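Thermoresistant glucokinase (Janibacter sp. HTCC2649, PDB 4EUN) probably acts as a gluconokinase, using ATP to phosphorylate D-gluconate to 6-phosphogluconate. Local coordinates at residues 43-48 / 181-186; 127-132 / 189-194; 172-177 / 185-190. All blocks are in the same frame, centred on the assembly; numbering follows the deposited sequence.

Interaction 1: residues 43-48 / 181-186; sequences TTIAHG and EQLIER. With SO4 (sulfate ion), chain B.
Ile45 and Ile184 adopt the same first torsion, with CG1 opposite the carbonyl carbon (chi1 -55° and -71°). Each thereby runs its longer branch out toward the opposite helix, and the two side chains lie alongside each other, pointing opposite ways. Ile45 ends at CD1, which lies 3.8 Å from CB of Leu183 and 4.0 Å from CG1 of Ile184, tucked against two consecutive residues of 181-186. Ile184 lies against the main chain of the other helix: CD1 settles 3.8 Å from CA of Gly48 and 3.9 Å from O of Thr44, a carbonyl already taken by the backbone N of Gly48. The other branch, CG2, rests 3.9 Å from C of the same glycine. With no side chain at Gly48, one turn of helix 43-48 presents bare backbone, and both branches of Ile184 lie on it. No hydrogen bond joins the segments; the contact is hydrocarbon on hydrocarbon and on main chain.

The segment axes pass 9.3 Å apart at a crossing angle of -49°. At the N-terminal end of segment 43-48 the chemistry turns polar: Thr43 N donates to O3 of a sulfate ion at 3.2 Å. Lys42 NZ and the amides of Gly39 and Gly41 bind that ion too, consistent with a Walker A P-loop, whose place for a phosphate the sulfate would then occupy, although the ion probably came from the crystallisation liquor. His47 of the second subunit packs against Thr43 and Thr44. Inward, Ile45 and Leu183 both rest on Leu131 of strand 127-132 and Leu174 of strand 171-175, while Ala46 faces strand 104-108, so the two helices lie side by side on the same face of the parallel sheet.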
loop_
_atom_site.group_PDB
_atom_site.type_symbol
_atom_site.label_atom_id
_atom_site.label_comp_id
_atom_site.label_asym_id
_atom_site.label_seq_id
_atom_site.Cartn_x
_atom_site.Cartn_y
_atom_site.Cartn_z
ATOM N N THR A 43 -4.509 -5.621 3.898
ATOM C CA THR A 43 -3.391 -4.703 4.075
ATOM C C THR A 43 -2.570 -5.072 5.307
ATOM O O THR A 43 -1.341 -5.111 5.246
ATOM C CB THR A 43 -3.865 -3.240 4.144
ATOM O OG1 THR A 43 -4.516 -2.901 2.913
ATOM C CG2 THR A 43 -2.685 -2.306 4.360
ATOM N N THR A 44 -3.249 -5.365 6.413
ATOM C CA THR A 44 -2.574 -5.779 7.644
ATOM C C THR A 44 -1.721 -7.040 7.447
ATOM O O THR A 44 -0.570 -7.094 7.884
ATOM C CB THR A 44 -3.585 -5.978 8.797
ATOM O OG1 THR A 44 -4.194 -4.718 9.116
ATOM C CG2 THR A 44 -2.890 -6.513 10.029
ATOM N N ILE A 45 -2.282 -8.048 6.785
ATOM C CA ILE A 45 -1.554 -9.279 6.504
ATOM C C ILE A 45 -0.363 -9.037 5.573
ATOM O O ILE A 45 0.753 -9.472 5.858
ATOM C CB ILE A 45 -2.483 -10.365 5.893
ATOM C CG1 ILE A 45 -3.691 -10.621 6.803
ATOM C CG2 ILE A 45 -1.708 -11.650 5.641
ATOM C CD1 ILE A 45 -3.318 -11.024 8.222
ATOM N N ALA A 46 -0.596 -8.332 4.466
ATOM C CA ALA A 46 0.472 -8.064 3.499
ATOM C C ALA A 46 1.606 -7.263 4.123
ATOM O O ALA A 46 2.786 -7.536 3.871
ATOM C CB ALA A 46 -0.083 -7.336 2.281
ATOM N N HIS A 47 1.237 -6.269 4.922
ATOM C CA HIS A 47 2.201 -5.411 5.603
ATOM C C HIS A 47 3.005 -6.227 6.612
ATOM O O HIS A 47 4.221 -6.079 6.713
ATOM C CB HIS A 47 1.471 -4.263 6.304
ATOM C CG HIS A 47 2.380 -3.260 6.942
ATOM N ND1 HIS A 47 1.983 -2.464 7.996
ATOM C CD2 HIS A 47 3.659 -2.911 6.667
ATOM C CE1 HIS A 47 2.982 -1.676 8.349
ATOM N NE2 HIS A 47 4.011 -1.925 7.560
ATOM N N GLY A 48 2.326 -7.096 7.356
ATOM C CA GLY A 48 3.004 -7.943 8.320
ATOM C C GLY A 48 3.988 -8.903 7.675
ATOM O O GLY A 48 5.075 -9.147 8.211
ATOM N N GLU A 181 -1.932 -11.623 13.814
ATOM C CA GLU A 181 -0.615 -12.110 14.219
ATOM C C GLU A 181 -0.457 -13.596 13.906
ATOM O O GLU A 181 0.600 -14.035 13.451
ATOM C CB GLU A 181 -0.384 -11.876 15.712
ATOM C CG GLU A 181 0.983 -12.340 16.197
ATOM C CD GLU A 181 1.110 -12.329 17.708
ATOM O OE1 GLU A 181 0.613 -13.276 18.354
ATOM O OE2 GLU A 181 1.705 -11.372 18.249
ATOM N N GLN A 182 -1.514 -14.364 14.158
ATOM C CA GLN A 182 -1.527 -15.790 13.847
ATOM C C GLN A 182 -1.508 -16.032 12.341
ATOM O O GLN A 182 -0.787 -16.904 11.855
ATOM C CB GLN A 182 -2.766 -16.460 14.446
ATOM C CG GLN A 182 -2.624 -16.869 15.900
ATOM C CD GLN A 182 -3.316 -18.189 16.188
ATOM O OE1 GLN A 182 -4.045 -18.717 15.343
ATOM N NE2 GLN A 182 -3.084 -18.734 17.376
ATOM N N LEU A 183 -2.316 -15.267 11.612
ATOM C CA LEU A 183 -2.404 -15.423 10.167
ATOM C C LEU A 183 -1.072 -15.077 9.488
ATOM O O LEU A 183 -0.644 -15.765 8.561
ATOM C CB LEU A 183 -3.542 -14.569 9.607
ATOM C CG LEU A 183 -4.949 -14.961 10.074
ATOM C CD1 LEU A 183 -6.002 -14.047 9.448
ATOM C CD2 LEU A 183 -5.241 -16.414 9.735
ATOM N N ILE A 184 -0.424 -14.020 9.962
ATOM C CA ILE A 184 0.881 -13.614 9.427
ATOM C C ILE A 184 1.945 -14.695 9.659
ATOM O O ILE A 184 2.723 -15.016 8.757
ATOM C CB ILE A 184 1.335 -12.274 10.035
ATOM C CG1 ILE A 184 0.467 -11.134 9.494
ATOM C CG2 ILE A 184 2.800 -12.006 9.719
ATOM C CD1 ILE A 184 0.468 -9.887 10.354
ATOM N N GLU A 185 1.967 -15.262 10.862
ATOM C CA GLU A 185 2.878 -16.354 11.181
ATOM C C GLU A 185 2.588 -17.562 10.306
ATOM O O GLU A 185 3.508 -18.217 9.817
ATOM C CB GLU A 185 2.763 -16.736 12.657
ATOM C CG GLU A 185 3.870 -16.178 13.532
ATOM C CD GLU A 185 5.180 -16.940 13.388
ATOM O OE1 GLU A 185 5.381 -17.921 14.138
ATOM O OE2 GLU A 185 6.007 -16.555 12.530
ATOM N N ARG A 186 1.304 -17.842 10.110
ATOM C CA ARG A 186 0.867 -18.951 9.267
ATOM C C ARG A 186 1.336 -18.746 7.825
ATOM O O ARG A 186 1.885 -19.660 7.205
ATOM C CB ARG A 186 -0.658 -19.075 9.330
ATOM C CG ARG A 186 -1.251 -20.173 8.473
ATOM C CD ARG A 186 -2.738 -20.348 8.775
ATOM N NE ARG A 186 -3.479 -20.847 7.618
ATOM C CZ ARG A 186 -3.499 -22.120 7.236
ATOM N NH1 ARG A 186 -2.816 -23.031 7.916
ATOM N NH2 ARG A 186 -4.201 -22.483 6.169
HETATM S S SO4 B . -8.671 -4.593 3.433
HETATM O O1 SO4 B . -8.902 -5.801 2.650
HETATM O O2 SO4 B . -9.550 -3.546 2.934
HETATM O O3 SO4 B . -7.279 -4.188 3.295
HETATM O O4 SO4 B . -8.957 -4.825 4.840
#

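Interaction 2: residues 127-132 / 189-194; sequences DFLHLD and TWLDIA
Trp190, in the last turn of helix 180-191, lays its indole against the start of strand 127-132, inside the five-stranded parallel sheet of a P-loop kinase fold with strand order 2-3-1-4-5. From CB the chain leaves with CG anti to the backbone N (chi1 -180°), which sends the six-membered ring down onto the strand. Moving outward along that ring, CE3 comes first, 3.9 Å from CD2 of Leu129. CZ3 is next and lies 3.9 Å from the carbonyl O of Phe128, an approach oblique to the ring. At the far corner, CH2 reaches CB of Asp127 at 4.0 Å. The indole thus spans three successive strand residues without a hydrogen bond to any of them.

Leu191 adds a second, inner line of packing, its CD1 4.3 Å from CD1 of Leu129. The carboxylate of Asp127 takes no part in this apolar patch: OD1 bonds to Ser170 OG and OD2 forms a salt bridge with Arg30, whose NH2 also donates to Leu191 O near the helix end. Just beside that polar corner, CD2 of Leu191 rests 3.9 Å from CB of Asp127.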
loop_
_atom_site.group_PDB
_atom_site.type_symbol
_atom_site.label_atom_id
_atom_site.label_comp_id
_atom_site.label_asym_id
_atom_site.label_seq_id
_atom_site.Cartn_x
_atom_site.Cartn_y
_atom_site.Cartn_z
ATOM N N ASP A 127 2.412 -16.736 -5.563
ATOM C CA ASP A 127 1.826 -17.464 -4.444
ATOM C C ASP A 127 0.688 -16.649 -3.876
ATOM O O ASP A 127 0.824 -15.448 -3.677
ATOM C CB ASP A 127 2.876 -17.702 -3.353
ATOM C CG ASP A 127 4.057 -18.511 -3.843
ATOM O OD1 ASP A 127 3.849 -19.624 -4.379
ATOM O OD2 ASP A 127 5.197 -18.023 -3.698
ATOM N N PHE A 128 -0.447 -17.297 -3.617
ATOM C CA PHE A 128 -1.623 -16.574 -3.163
ATOM C C PHE A 128 -1.929 -16.830 -1.704
ATOM O O PHE A 128 -1.883 -17.968 -1.245
ATOM C CB PHE A 128 -2.840 -16.968 -4.025
ATOM C CG PHE A 128 -2.762 -16.439 -5.419
ATOM C CD1 PHE A 128 -2.061 -17.127 -6.404
ATOM C CD2 PHE A 128 -3.346 -15.217 -5.736
ATOM C CE1 PHE A 128 -1.956 -16.610 -7.694
ATOM C CE2 PHE A 128 -3.251 -14.697 -7.019
ATOM C CZ PHE A 128 -2.556 -15.393 -7.997
ATOM N N LEU A 129 -2.222 -15.761 -0.971
ATOM C CA LEU A 129 -2.785 -15.881 0.368
ATOM C C LEU A 129 -4.231 -15.433 0.251
ATOM O O LEU A 129 -4.520 -14.267 -0.018
ATOM C CB LEU A 129 -2.023 -15.002 1.365
ATOM C CG LEU A 129 -0.514 -15.223 1.464
ATOM C CD1 LEU A 129 0.091 -14.172 2.385
ATOM C CD2 LEU A 129 -0.192 -16.622 1.964
ATOM N N HIS A 130 -5.148 -16.371 0.427
ATOM C CA HIS A 130 -6.570 -16.079 0.263
ATOM C C HIS A 130 -7.205 -15.795 1.628
ATOM O O HIS A 130 -7.448 -16.712 2.411
ATOM C CB HIS A 130 -7.247 -17.264 -0.424
ATOM C CG HIS A 130 -8.735 -17.149 -0.531
ATOM N ND1 HIS A 130 -9.526 -18.230 -0.857
ATOM C CD2 HIS A 130 -9.573 -16.097 -0.368
ATOM C CE1 HIS A 130 -10.793 -17.851 -0.876
ATOM N NE2 HIS A 130 -10.854 -16.568 -0.579
ATOM N N LEU A 131 -7.439 -14.514 1.909
ATOM C CA LEU A 131 -7.974 -14.078 3.191
ATOM C C LEU A 131 -9.487 -14.015 3.079
ATOM O O LEU A 131 -10.033 -13.275 2.252
ATOM C CB LEU A 131 -7.404 -12.703 3.546
ATOM C CG LEU A 131 -7.671 -12.097 4.925
ATOM C CD1 LEU A 131 -7.027 -12.912 6.027
ATOM C CD2 LEU A 131 -7.115 -10.694 4.936
ATOM N N ASP A 132 -10.179 -14.802 3.893
ATOM C CA ASP A 132 -11.611 -14.893 3.722
ATOM C C ASP A 132 -12.297 -15.433 4.964
ATOM O O ASP A 132 -11.650 -15.886 5.907
ATOM C CB ASP A 132 -11.907 -15.775 2.516
ATOM C CG ASP A 132 -13.145 -15.350 1.774
ATOM O OD1 ASP A 132 -14.003 -14.666 2.369
ATOM O OD2 ASP A 132 -13.263 -15.695 0.584
ATOM N N THR A 189 5.226 -19.044 7.558
ATOM C CA THR A 189 5.648 -20.439 7.627
ATOM C C THR A 189 5.434 -21.106 6.275
ATOM O O THR A 189 6.304 -21.817 5.774
ATOM C CB THR A 189 4.877 -21.219 8.717
ATOM O OG1 THR A 189 5.179 -20.675 10.007
ATOM C CG2 THR A 189 5.274 -22.684 8.702
ATOM N N TRP A 190 4.272 -20.865 5.679
ATOM C CA TRP A 190 3.961 -21.466 4.395
ATOM C C TRP A 190 4.823 -20.914 3.249
ATOM O O TRP A 190 5.370 -21.682 2.455
ATOM C CB TRP A 190 2.476 -21.310 4.073
ATOM C CG TRP A 190 2.144 -21.923 2.769
ATOM C CD1 TRP A 190 2.075 -23.257 2.485
ATOM C CD2 TRP A 190 1.866 -21.234 1.550
ATOM N NE1 TRP A 190 1.762 -23.437 1.161
ATOM C CE2 TRP A 190 1.623 -22.213 0.565
ATOM C CE3 TRP A 190 1.795 -19.885 1.195
ATOM C CZ2 TRP A 190 1.314 -21.879 -0.755
ATOM C CZ3 TRP A 190 1.484 -19.556 -0.111
ATOM C CH2 TRP A 190 1.253 -20.548 -1.072
ATOM N N LEU A 191 4.936 -19.591 3.168
ATOM C CA LEU A 191 5.681 -18.944 2.090
ATOM C C LEU A 191 7.151 -19.342 2.091
ATOM O O LEU A 191 7.770 -19.466 1.032
ATOM C CB LEU A 191 5.572 -17.419 2.205
ATOM C CG LEU A 191 4.225 -16.801 1.840
ATOM C CD1 LEU A 191 4.179 -15.347 2.259
ATOM C CD2 LEU A 191 4.003 -16.924 0.345
ATOM N N ASP A 192 7.701 -19.526 3.289
ATOM C CA ASP A 192 9.105 -19.876 3.478
ATOM C C ASP A 192 10.029 -19.021 2.613
ATOM O O ASP A 192 10.852 -19.539 1.858
ATOM C CB ASP A 192 9.336 -21.363 3.211
ATOM C CG ASP A 192 10.702 -21.826 3.671
ATOM O OD1 ASP A 192 11.282 -21.177 4.568
ATOM O OD2 ASP A 192 11.198 -22.835 3.131
ATOM N N ILE A 193 9.866 -17.707 2.716
ATOM C CA ILE A 193 10.681 -16.774 1.956
ATOM C C ILE A 193 12.117 -16.925 2.413
ATOM O O ILE A 193 12.399 -16.870 3.608
ATOM C CB ILE A 193 10.237 -15.316 2.184
ATOM C CG1 ILE A 193 8.751 -15.135 1.845
ATOM C CG2 ILE A 193 11.104 -14.371 1.373
ATOM C CD1 ILE A 193 8.430 -15.274 0.375
ATOM N N ALA A 194 13.022 -17.139 1.464
ATOM C CA ALA A 194 14.433 -17.310 1.798
ATOM C C ALA A 194 14.951 -16.018 2.410
ATOM O O ALA A 194 14.650 -14.935 1.909
ATOM C CB ALA A 194 15.236 -17.684 0.565
#

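Interaction 3: residues 172-177 / 185-190; sequences IVLDLR and ERALTW
Val173 O, on the edge strand, is gripped twice by the guanidinium of Arg186. NH2 of Arg186 gives the firm bond to Val173 O, 2.9 Å long with an N-H...O angle of 164°; NE of the same group adds a weak one at 3.4 Å to that oxygen. The carbonyl oxygen lies at the edge of the guanidinium, only 2° out of its plane, which suits two N-H groups pointing the same way. Arg186 gets there by an extended chain from CG to NE, and Leu174 lies alongside it, pointing the other way, with CD2 3.8 Å from NE of Arg186.

Most of the apolar packing comes from Ile172 and Trp190. CG2 of Ile172 stands over one face of the indole, 3.4 Å from the centroid of the five-membered ring and 7° off its normal, a close CH-pi contact. The longer branch follows the ring back toward the helix: CG1 lies 3.7 Å from CE3 of Trp190, and CD1 of Ile172 lies 3.8 Å from CB of Trp190. Ala187 is buried beside them, its CB 4.5 Å from CD1 of Leu174.

Where the strand ends, the chain turns on its own polar clasp. Asp175 OD1 accepts from the backbone N of Arg177 in an Asx turn and also from NE of that arginine, while NH2 of Arg177 closes a side-on salt bridge to OD2 of Asp175 at 2.7 Å. Ile172 and Leu174 also bond through their backbones to strand 127-132, so this strand is stitched to the sheet on one side. Together, strand 171-175 and helix 180-191, running nearly antiparallel, make the last beta-alpha unit of the parallel alpha/beta sheet of a P-loop kinase.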
loop_
_atom_site.group_PDB
_atom_site.type_symbol
_atom_site.label_atom_id
_atom_site.label_comp_id
_atom_site.label_asym_id
_atom_site.label_seq_id
_atom_site.Cartn_x
_atom_site.Cartn_y
_atom_site.Cartn_z
ATOM N N ILE A 172 -2.668 -20.639 -0.053
ATOM C CA ILE A 172 -3.347 -21.131 1.143
ATOM C C ILE A 172 -4.463 -20.181 1.567
ATOM O O ILE A 172 -4.444 -18.996 1.235
ATOM C CB ILE A 172 -2.387 -21.293 2.330
ATOM C CG1 ILE A 172 -1.652 -19.982 2.590
ATOM C CG2 ILE A 172 -1.437 -22.466 2.098
ATOM C CD1 ILE A 172 -1.018 -19.904 3.966
ATOM N N VAL A 173 -5.434 -20.721 2.301
ATOM C CA VAL A 173 -6.522 -19.929 2.854
ATOM C C VAL A 173 -6.176 -19.430 4.257
ATOM O O VAL A 173 -5.629 -20.174 5.075
ATOM C CB VAL A 173 -7.839 -20.747 2.890
ATOM C CG1 VAL A 173 -8.915 -20.008 3.673
ATOM C CG2 VAL A 173 -8.319 -21.011 1.489
ATOM N N LEU A 174 -6.476 -18.162 4.514
ATOM C CA LEU A 174 -6.302 -17.565 5.835
ATOM C C LEU A 174 -7.682 -17.148 6.347
ATOM O O LEU A 174 -8.327 -16.261 5.766
ATOM C CB LEU A 174 -5.383 -16.341 5.762
ATOM C CG LEU A 174 -3.961 -16.494 5.194
ATOM C CD1 LEU A 174 -3.244 -15.151 5.069
ATOM C CD2 LEU A 174 -3.146 -17.462 6.036
ATOM N N ASP A 175 -8.140 -17.789 7.419
ATOM C CA ASP A 175 -9.456 -17.495 7.980
ATOM C C ASP A 175 -9.396 -16.197 8.772
ATOM O O ASP A 175 -8.723 -16.132 9.802
ATOM C CB ASP A 175 -9.912 -18.661 8.874
ATOM C CG ASP A 175 -11.346 -18.527 9.343
ATOM O OD1 ASP A 175 -11.853 -17.392 9.484
ATOM O OD2 ASP A 175 -11.979 -19.579 9.577
ATOM N N LEU A 176 -10.099 -15.168 8.295
ATOM C CA LEU A 176 -9.987 -13.823 8.868
ATOM C C LEU A 176 -10.595 -13.705 10.264
ATOM O O LEU A 176 -10.497 -12.653 10.904
ATOM C CB LEU A 176 -10.587 -12.770 7.930
ATOM C CG LEU A 176 -12.033 -12.924 7.442
ATOM C CD1 LEU A 176 -13.053 -12.508 8.497
ATOM C CD2 LEU A 176 -12.224 -12.104 6.179
ATOM N N ARG A 177 -11.229 -14.772 10.731
ATOM C CA ARG A 177 -11.717 -14.805 12.102
ATOM C C ARG A 177 -10.562 -14.970 13.086
ATOM O O ARG A 177 -10.719 -14.712 14.279
ATOM C CB ARG A 177 -12.738 -15.927 12.281
ATOM C CG ARG A 177 -14.053 -15.630 11.597
ATOM C CD ARG A 177 -14.978 -16.826 11.610
ATOM N NE ARG A 177 -14.508 -17.881 10.716
ATOM C CZ ARG A 177 -15.202 -18.977 10.422
ATOM N NH1 ARG A 177 -16.394 -19.164 10.952
ATOM N NH2 ARG A 177 -14.696 -19.881 9.599
ATOM N N GLU A 185 1.967 -15.262 10.862
ATOM C CA GLU A 185 2.878 -16.354 11.181
ATOM C C GLU A 185 2.588 -17.562 10.306
ATOM O O GLU A 185 3.508 -18.217 9.817
ATOM C CB GLU A 185 2.763 -16.736 12.657
ATOM C CG GLU A 185 3.870 -16.178 13.532
ATOM C CD GLU A 185 5.180 -16.940 13.388
ATOM O OE1 GLU A 185 5.381 -17.921 14.138
ATOM O OE2 GLU A 185 6.007 -16.555 12.530
ATOM N N ARG A 186 1.304 -17.842 10.110
ATOM C CA ARG A 186 0.867 -18.951 9.267
ATOM C C ARG A 186 1.336 -18.746 7.825
ATOM O O ARG A 186 1.885 -19.660 7.205
ATOM C CB ARG A 186 -0.658 -19.075 9.330
ATOM C CG ARG A 186 -1.251 -20.173 8.473
ATOM C CD ARG A 186 -2.738 -20.348 8.775
ATOM N NE ARG A 186 -3.479 -20.847 7.618
ATOM C CZ ARG A 186 -3.499 -22.120 7.236
ATOM N NH1 ARG A 186 -2.816 -23.031 7.916
ATOM N NH2 ARG A 186 -4.201 -22.483 6.169
ATOM N N ALA A 187 1.123 -17.540 7.309
ATOM C CA ALA A 187 1.575 -17.165 5.968
ATOM C C ALA A 187 3.086 -17.286 5.815
ATOM O O ALA A 187 3.570 -17.831 4.822
ATOM C CB ALA A 187 1.136 -15.737 5.636
ATOM N N LEU A 188 3.822 -16.753 6.789
ATOM C CA LEU A 188 5.282 -16.753 6.750
ATOM C C LEU A 188 5.841 -18.174 6.761
ATOM O O LEU A 188 6.809 -18.476 6.058
ATOM C CB LEU A 188 5.849 -15.953 7.932
ATOM C CG LEU A 188 5.725 -14.428 7.858
ATOM C CD1 LEU A 188 6.126 -13.769 9.171
ATOM C CD2 LEU A 188 6.569 -13.893 6.719
ATOM N N THR A 189 5.226 -19.044 7.558
ATOM C CA THR A 189 5.648 -20.439 7.627
ATOM C C THR A 189 5.434 -21.106 6.275
ATOM O O THR A 189 6.304 -21.817 5.774
ATOM C CB THR A 189 4.877 -21.219 8.717
ATOM O OG1 THR A 189 5.179 -20.675 10.007
ATOM C CG2 THR A 189 5.274 -22.684 8.702
ATOM N N TRP A 190 4.272 -20.865 5.679
ATOM C CA TRP A 190 3.961 -21.466 4.395
ATOM C C TRP A 190 4.823 -20.914 3.249
ATOM O O TRP A 190 5.370 -21.682 2.455
ATOM C CB TRP A 190 2.476 -21.310 4.073
ATOM C CG TRP A 190 2.144 -21.923 2.769
ATOM C CD1 TRP A 190 2.075 -23.257 2.485
ATOM C CD2 TRP A 190 1.866 -21.234 1.550
ATOM N NE1 TRP A 190 1.762 -23.437 1.161
ATOM C CE2 TRP A 190 1.623 -22.213 0.565
ATOM C CE3 TRP A 190 1.795 -19.885 1.195
ATOM C CZ2 TRP A 190 1.314 -21.879 -0.755
ATOM C CZ3 TRP A 190 1.484 -19.556 -0.111
ATOM C CH2 TRP A 190 1.253 -20.548 -1.072
#

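All three interactions use helix 180-191, each meeting a different partner: helix 42-53 in interaction 1, the inner strand 127-132 in interaction 2 and the edge strand 171-175 in interaction 3. Interaction 2 is the buried one, and interactions 1 and 3 are partly buried. Interactions 1 and 2 join their segments by packing without a hydrogen bond between them, whereas interaction 3, toward the sheet edge, adds an arginine-to-carbonyl grip. Trp190 serves both strands, and Leu129 CD2 meets Ile172 CG1 between them at 3.7 Å. Leu183 CD1 and Leu131 CD1, 3.7 Å apart, tie interactions 1 and 2 together, so the packing of the helix pair runs on into that of the sheet.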